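Side-chain contact in peptidoglycan glycosyltransferase (Eggerthella lenta, PDB 4MNR), which is a penicillin-binding protein, represented here by its transpeptidase-type domain: residues K368-A371 against G372-D376. Sequence-based numbering, arbitrary orientation.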
loop_
_atom_site.group_PDB
_atom_site.type_symbol
_atom_site.label_atom_id
_atom_site.label_comp_id
_atom_site.label_asym_id
_atom_site.label_seq_id
_atom_site.Cartn_x
_atom_site.Cartn_y
_atom_site.Cartn_z
ATOM N N LYS A 368 7.889 17.560 10.230
ATOM C CA LYS A 368 9.173 17.021 9.816
ATOM C C LYS A 368 9.922 16.405 11.003
ATOM O O LYS A 368 10.506 15.322 10.885
ATOM C CB LYS A 368 10.032 18.094 9.138
ATOM C CG LYS A 368 11.399 17.582 8.728
ATOM C CD LYS A 368 12.196 18.645 7.954
ATOM C CE LYS A 368 13.499 18.071 7.407
ATOM N NZ LYS A 368 14.322 17.417 8.461
ATOM N N THR A 369 9.882 17.077 12.150
ATOM C CA THR A 369 10.526 16.540 13.346
ATOM C C THR A 369 9.927 15.194 13.746
ATOM O O THR A 369 10.654 14.243 14.063
ATOM C CB THR A 369 10.435 17.526 14.523
ATOM O OG1 THR A 369 11.136 18.728 14.186
ATOM C CG2 THR A 369 11.057 16.933 15.787
ATOM N N THR A 370 8.601 15.107 13.726
ATOM C CA THR A 370 7.948 13.857 14.095
ATOM C C THR A 370 8.300 12.734 13.123
ATOM O O THR A 370 8.631 11.618 13.540
ATOM C CB THR A 370 6.430 14.025 14.136
ATOM O OG1 THR A 370 6.093 14.929 15.191
ATOM C CG2 THR A 370 5.758 12.682 14.378
ATOM N N ALA A 371 8.256 13.037 11.826
ATOM C CA ALA A 371 8.580 12.045 10.805
ATOM C C ALA A 371 9.984 11.489 11.030
ATOM O O ALA A 371 10.203 10.292 10.929
ATOM C CB ALA A 371 8.491 12.655 9.407
ATOM N N GLY A 372 10.929 12.375 11.336
ATOM C CA GLY A 372 12.301 11.961 11.554
ATOM C C GLY A 372 12.444 11.076 12.779
ATOM O O GLY A 372 13.233 10.134 12.777
ATOM N N ARG A 373 11.677 11.371 13.828
ATOM C CA ARG A 373 11.767 10.578 15.051
ATOM C C ARG A 373 11.203 9.202 14.797
ATOM O O ARG A 373 11.725 8.201 15.293
ATOM C CB ARG A 373 10.994 11.238 16.198
ATOM C CG ARG A 373 11.659 12.490 16.743
ATOM C CD ARG A 373 10.689 13.275 17.604
ATOM N NE ARG A 373 10.408 12.584 18.861
ATOM C CZ ARG A 373 9.465 12.961 19.720
ATOM N NH1 ARG A 373 8.688 14.008 19.447
ATOM N NH2 ARG A 373 9.302 12.292 20.850
ATOM N N VAL A 374 10.120 9.147 14.026
ATOM C CA VAL A 374 9.520 7.854 13.682
ATOM C C VAL A 374 10.464 7.044 12.793
ATOM O O VAL A 374 10.623 5.845 12.989
ATOM C CB VAL A 374 8.168 8.036 12.988
ATOM C CG1 VAL A 374 7.628 6.685 12.455
ATOM C CG2 VAL A 374 7.185 8.684 13.952
ATOM N N ARG A 375 11.087 7.711 11.825
ATOM C CA ARG A 375 12.014 7.035 10.923
ATOM C C ARG A 375 13.167 6.401 11.710
ATOM O O ARG A 375 13.594 5.287 11.414
ATOM C CB ARG A 375 12.529 8.010 9.855
ATOM C CG ARG A 375 13.013 7.345 8.579
ATOM C CD ARG A 375 13.034 8.338 7.413
ATOM N NE ARG A 375 13.950 9.445 7.669
ATOM C CZ ARG A 375 13.573 10.697 7.913
ATOM N NH1 ARG A 375 14.488 11.627 8.148
ATOM N NH2 ARG A 375 12.281 11.021 7.925
ATOM N N ASP A 376 13.647 7.098 12.733
ATOM C CA ASP A 376 14.716 6.569 13.581
ATOM C C ASP A 376 14.278 5.301 14.342
ATOM O O ASP A 376 15.063 4.357 14.512
ATOM C CB ASP A 376 15.206 7.635 14.559
ATOM C CG ASP A 376 16.042 8.726 13.880
ATOM O OD1 ASP A 376 16.484 8.531 12.722
ATOM O OD2 ASP A 376 16.262 9.782 14.516
HETATM O O HOH W 1 12.115 13.931 8.522
HETATM O O HOH W 2 8.032 15.633 17.154
#
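The carbonyl oxygen of K368 is gripped twice: G372 N donates to K368 O at 3.0 Å, and a water adds a longer bond to the same oxygen. That water in turn accepts from R375 NH2 at 3.0 Å, lying at the edge of the guanidinium and in its plane; R375 has two conformers, and in the one given here it is linked to the first turn through this water. In that conformer R375 sets out with CG anti to the backbone N (chi1 -156°) and bends at chi3, which brings its end back alongside A371, R375 NH2 coming 3.7 Å from A371 O; R375 NH2 also bonds I331 O, its strongest polar partner. Here helix 368-384 of the penicillin-binding protein transpeptidase family region begins, and S367, the residue just before it, accepts the backbone N-H of T370 with its OG. R373 turns the other way: R373 CG passes 3.4 Å from T369 O, and R373 CD then meets the methyl CG2 of T369, the two side chains crossing at a slant. Further out, a second water accepts from R373 NH1 at 2.9 Å and donates to T370 OG1 at 2.8 Å, while E203 pairs with R373 NH2 and E197 bonds T370 OG1. V374 CG2 lies 3.3 Å from T370 O, and V374 rests on A193 and L196 of helix 188-197.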